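Local atomic coordinates of putative pachytene checkpoint protein 2 (Caenorhabditis elegans, PDB entry 4XGU), a protein that hydrolyses ATP as a AAA+ protein remodeler and probably plays a key role in chromosome recombination during meiosis. Residues B[36-50]-B[68-82]. Numbering follows the deposited sequence.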
# COMPACT_ATOMS: atom_id res chain seq x y z
N LEU B 36 61.66 -28.89 5.23
CA LEU B 36 61.42 -27.71 4.40
C LEU B 36 60.77 -26.58 5.20
O LEU B 36 61.19 -25.43 5.10
CB LEU B 36 60.53 -28.07 3.21
CG LEU B 36 59.92 -26.89 2.45
CD1 LEU B 36 61.00 -26.10 1.72
CD2 LEU B 36 58.83 -27.34 1.49
N ILE B 37 59.76 -26.93 5.97
CA ILE B 37 59.01 -25.94 6.75
C ILE B 37 59.87 -25.35 7.86
O ILE B 37 59.77 -24.16 8.16
CB ILE B 37 57.74 -26.56 7.34
CG1 ILE B 37 56.80 -27.00 6.21
CG2 ILE B 37 57.02 -25.58 8.24
CD1 ILE B 37 55.60 -27.76 6.69
N LYS B 38 60.74 -26.16 8.46
CA LYS B 38 61.65 -25.66 9.48
C LYS B 38 62.62 -24.65 8.88
O LYS B 38 62.93 -23.63 9.50
CB LYS B 38 62.41 -26.81 10.14
N ALA B 39 63.10 -24.94 7.68
CA ALA B 39 64.06 -24.07 7.01
C ALA B 39 63.40 -22.79 6.51
O ALA B 39 63.99 -21.71 6.56
CB ALA B 39 64.73 -24.80 5.86
N ALA B 40 62.17 -22.92 6.03
CA ALA B 40 61.43 -21.79 5.49
C ALA B 40 60.96 -20.83 6.58
O ALA B 40 60.79 -19.64 6.33
CB ALA B 40 60.25 -22.27 4.67
N SER B 41 60.75 -21.35 7.78
CA SER B 41 60.25 -20.53 8.89
C SER B 41 61.32 -19.60 9.45
O SER B 41 61.00 -18.62 10.13
CB SER B 41 59.70 -21.42 10.00
OG SER B 41 60.72 -22.23 10.55
N LYS B 42 62.58 -19.92 9.16
CA LYS B 42 63.71 -19.11 9.64
C LYS B 42 63.64 -17.69 9.10
O LYS B 42 64.07 -16.74 9.75
CB LYS B 42 65.03 -19.77 9.25
CG LYS B 42 65.26 -21.13 9.88
CD LYS B 42 65.28 -21.03 11.39
CE LYS B 42 65.65 -22.35 12.04
NZ LYS B 42 65.68 -22.25 13.52
N ASN B 43 63.11 -17.56 7.89
CA ASN B 43 62.75 -16.25 7.36
C ASN B 43 61.40 -16.33 6.68
O ASN B 43 61.29 -16.78 5.54
CB ASN B 43 63.81 -15.74 6.38
CG ASN B 43 63.55 -14.30 5.95
OD1 ASN B 43 62.43 -13.92 5.62
ND2 ASN B 43 64.61 -13.49 5.97
N ALA B 44 60.37 -15.88 7.38
CA ALA B 44 59.02 -15.93 6.84
C ALA B 44 58.17 -14.83 7.46
O ALA B 44 58.36 -14.45 8.61
CB ALA B 44 58.40 -17.29 7.10
N ARG B 45 57.24 -14.31 6.67
CA ARG B 45 56.25 -13.38 7.18
C ARG B 45 54.91 -14.09 7.30
O ARG B 45 54.59 -14.96 6.48
CB ARG B 45 56.14 -12.15 6.27
CG ARG B 45 57.37 -11.24 6.31
CD ARG B 45 57.31 -10.16 5.24
NE ARG B 45 56.09 -9.35 5.31
CZ ARG B 45 56.00 -8.20 5.98
NH1 ARG B 45 57.05 -7.73 6.65
NH2 ARG B 45 54.85 -7.53 6.00
N ASN B 46 54.16 -13.75 8.34
CA ASN B 46 52.87 -14.38 8.60
C ASN B 46 51.92 -14.26 7.41
O ASN B 46 51.68 -13.16 6.91
CB ASN B 46 52.23 -13.75 9.84
CG ASN B 46 51.29 -14.70 10.56
OD1 ASN B 46 51.44 -15.92 10.48
ND2 ASN B 46 50.30 -14.15 11.25
N TRP B 47 51.40 -15.40 6.96
CA TRP B 47 50.47 -15.46 5.83
C TRP B 47 51.05 -14.95 4.52
O TRP B 47 50.33 -14.74 3.55
CB TRP B 47 49.19 -14.69 6.15
CG TRP B 47 48.50 -15.18 7.37
CD1 TRP B 47 48.39 -14.54 8.57
CD2 TRP B 47 47.84 -16.44 7.52
NE1 TRP B 47 47.69 -15.32 9.46
CE2 TRP B 47 47.34 -16.50 8.84
CE3 TRP B 47 47.61 -17.53 6.67
CZ2 TRP B 47 46.64 -17.59 9.33
CZ3 TRP B 47 46.91 -18.62 7.16
CH2 TRP B 47 46.43 -18.64 8.47
N LYS B 48 52.36 -14.75 4.49
CA LYS B 48 53.03 -14.32 3.27
C LYS B 48 53.77 -15.49 2.64
O LYS B 48 54.67 -16.07 3.25
CB LYS B 48 53.98 -13.16 3.55
CG LYS B 48 53.40 -11.79 3.22
CD LYS B 48 52.00 -11.61 3.79
CE LYS B 48 51.34 -10.35 3.26
NZ LYS B 48 49.92 -10.23 3.68
N PRO B 49 53.39 -15.84 1.40
CA PRO B 49 53.86 -17.05 0.73
C PRO B 49 55.30 -16.97 0.24
O PRO B 49 55.73 -15.95 -0.30
CB PRO B 49 52.90 -17.18 -0.46
CG PRO B 49 52.53 -15.78 -0.77
CD PRO B 49 52.47 -15.07 0.55
N ILE B 50 56.04 -18.06 0.45
CA ILE B 50 57.39 -18.19 -0.06
C ILE B 50 57.39 -19.15 -1.23
O ILE B 50 56.80 -20.24 -1.14
CB ILE B 50 58.34 -18.69 1.03
CG1 ILE B 50 58.42 -17.68 2.17
CG2 ILE B 50 59.72 -18.97 0.45
CD1 ILE B 50 59.37 -18.07 3.27
N LYS B 68 54.79 -23.73 -3.90
CA LYS B 68 54.53 -22.56 -3.08
C LYS B 68 54.12 -22.99 -1.68
O LYS B 68 53.36 -23.95 -1.52
CB LYS B 68 53.44 -21.68 -3.72
CG LYS B 68 52.79 -20.67 -2.79
CD LYS B 68 51.87 -19.75 -3.58
CE LYS B 68 50.83 -19.09 -2.69
NZ LYS B 68 49.91 -18.21 -3.46
N LEU B 69 54.63 -22.30 -0.66
CA LEU B 69 54.23 -22.62 0.70
C LEU B 69 53.83 -21.36 1.45
O LEU B 69 54.33 -20.27 1.18
CB LEU B 69 55.35 -23.35 1.44
CG LEU B 69 56.54 -22.55 2.00
CD1 LEU B 69 56.31 -22.11 3.44
CD2 LEU B 69 57.81 -23.38 1.90
N VAL B 70 52.90 -21.52 2.39
CA VAL B 70 52.46 -20.43 3.25
C VAL B 70 52.54 -20.88 4.70
O VAL B 70 52.12 -21.98 5.04
CB VAL B 70 51.02 -19.98 2.94
CG1 VAL B 70 50.69 -18.70 3.70
CG2 VAL B 70 50.82 -19.79 1.45
N ILE B 71 53.09 -20.02 5.56
CA ILE B 71 53.07 -20.26 7.00
C ILE B 71 52.31 -19.14 7.69
O ILE B 71 52.68 -17.97 7.59
CB ILE B 71 54.48 -20.36 7.58
CG1 ILE B 71 55.23 -21.53 6.95
CG2 ILE B 71 54.43 -20.50 9.09
CD1 ILE B 71 56.61 -21.73 7.52
N GLY B 72 51.24 -19.50 8.39
CA GLY B 72 50.38 -18.49 8.98
C GLY B 72 49.79 -18.87 10.33
O GLY B 72 49.56 -20.04 10.62
N THR B 73 49.56 -17.85 11.15
CA THR B 73 48.89 -18.03 12.43
C THR B 73 48.00 -16.84 12.72
O THR B 73 48.19 -15.76 12.16
CB THR B 73 49.89 -18.19 13.58
OG1 THR B 73 49.17 -18.35 14.81
CG2 THR B 73 50.77 -16.96 13.67
N CYS B 74 47.02 -17.04 13.59
CA CYS B 74 46.10 -15.96 13.96
C CYS B 74 46.60 -15.26 15.22
O CYS B 74 46.05 -14.24 15.62
CB CYS B 74 44.69 -16.51 14.16
SG CYS B 74 43.98 -17.27 12.67
N GLU B 75 47.64 -15.81 15.83
CA GLU B 75 48.25 -15.23 17.02
C GLU B 75 49.06 -13.98 16.69
O GLU B 75 49.16 -13.06 17.50
CB GLU B 75 49.14 -16.25 17.73
CG GLU B 75 48.45 -17.56 18.07
CD GLU B 75 49.39 -18.57 18.70
OE1 GLU B 75 49.77 -18.38 19.88
OE2 GLU B 75 49.77 -19.55 18.02
N LEU B 76 49.65 -13.96 15.50
CA LEU B 76 50.50 -12.85 15.08
C LEU B 76 49.80 -11.91 14.12
O LEU B 76 48.80 -12.26 13.50
CB LEU B 76 51.79 -13.37 14.44
CG LEU B 76 52.97 -13.66 15.36
CD1 LEU B 76 54.17 -14.15 14.56
CD2 LEU B 76 53.34 -12.43 16.17
N ARG B 77 50.33 -10.70 14.01
CA ARG B 77 49.80 -9.69 13.10
C ARG B 77 49.94 -10.18 11.66
O ARG B 77 50.78 -11.03 11.36
CB ARG B 77 50.53 -8.35 13.31
CG ARG B 77 49.99 -7.20 12.48
CD ARG B 77 50.65 -5.89 12.85
NE ARG B 77 49.94 -5.22 13.94
CZ ARG B 77 50.29 -5.29 15.22
NH1 ARG B 77 51.35 -5.99 15.58
NH2 ARG B 77 49.58 -4.64 16.14
N ASP B 78 49.11 -9.63 10.77
CA ASP B 78 49.01 -10.09 9.39
C ASP B 78 50.34 -10.11 8.63
O ASP B 78 50.54 -10.93 7.75
CB ASP B 78 48.00 -9.23 8.63
CG ASP B 78 47.71 -9.76 7.24
OD1 ASP B 78 47.81 -10.99 7.03
OD2 ASP B 78 47.37 -8.95 6.35
N GLY B 79 51.26 -9.21 8.97
CA GLY B 79 52.51 -9.14 8.23
C GLY B 79 53.74 -9.53 9.03
O GLY B 79 54.85 -9.56 8.48
N GLU B 80 53.55 -9.84 10.30
CA GLU B 80 54.65 -10.08 11.23
C GLU B 80 55.65 -11.13 10.76
O GLU B 80 55.28 -12.14 10.16
CB GLU B 80 54.09 -10.49 12.60
CG GLU B 80 53.95 -9.35 13.59
CD GLU B 80 55.20 -9.16 14.43
OE1 GLU B 80 56.05 -8.33 14.06
OE2 GLU B 80 55.32 -9.86 15.47
N LEU B 81 56.93 -10.88 11.03
CA LEU B 81 57.99 -11.85 10.78
C LEU B 81 58.12 -12.78 11.98
O LEU B 81 57.94 -12.36 13.12
CB LEU B 81 59.33 -11.16 10.51
CG LEU B 81 59.56 -10.48 9.16
CD1 LEU B 81 58.83 -9.14 9.07
CD2 LEU B 81 61.05 -10.31 8.90
N PHE B 82 58.43 -14.04 11.72
CA PHE B 82 58.63 -15.00 12.81
C PHE B 82 60.01 -14.80 13.42
O PHE B 82 60.80 -14.00 12.94
CB PHE B 82 58.45 -16.43 12.30
CG PHE B 82 57.10 -16.70 11.70
CD1 PHE B 82 56.02 -17.05 12.50
CD2 PHE B 82 56.90 -16.62 10.33
CE1 PHE B 82 54.78 -17.29 11.95
CE2 PHE B 82 55.66 -16.86 9.78
CZ PHE B 82 54.59 -17.20 10.59
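Residues 44-46 pair with the returning strip 80-82, where Phe82 N bonds Ala44 O and Asn46 N bonds Glu80 O (2.7 Å), and residues 47-50 then run antiparallel to strand 68-72, where Trp47 N donates to Ile71 O and Ile50 and Leu69 form a hydrogen-bonded pair. Between these two lines the amide of Asn46, its CG swung anti to the backbone N (chi1 -153°), plugs the loop 73-77. Asn46 OD1 takes Thr73 N on a lone pair in the carbonyl plane (2.8 Å), while Asn46 ND2 gives one hydrogen to Thr73 O and the other to Arg77 O, both close to the amide plane, so that three bonds fix the rotation of the group. Thr73 O is gripped from both faces of its plane, by Asn46 ND2 and by Trp47 NE1 (2.8 Å), the latter bond bent to 131°. The Trp47 ring lies flat on the backbone: Gly72 CA sits 3.5 Å from the centroid of its six-membered ring, a CH-pi contact 9° off the ring normal, with Thr73 N over the ring nearer its rim. Gly79 O hangs over the centre of the Arg45 guanidinium face, 3.1 Å from Arg45 CZ, without a hydrogen bond. Phe82 lays CD2 against Ala44 CB (3.6 Å). Beneath the helix, Leu36 and Ala40 receive Leu69 CD2, and Ile37 CG2 meets Ile71 CD1 (3.9 Å). Lys48 and Asp78 form a long salt bridge, and Asp78 has a second partner in Lys146. Helix 30-41 thus packs across the sheet of the Pch2 N-terminal domain, Ile37 also touching Ala13 and Ile15 of strand 12-16, which pairs with strand 68-72; beyond the loop, Trp47 and Cys74 rest on Met150 of helix 145-161.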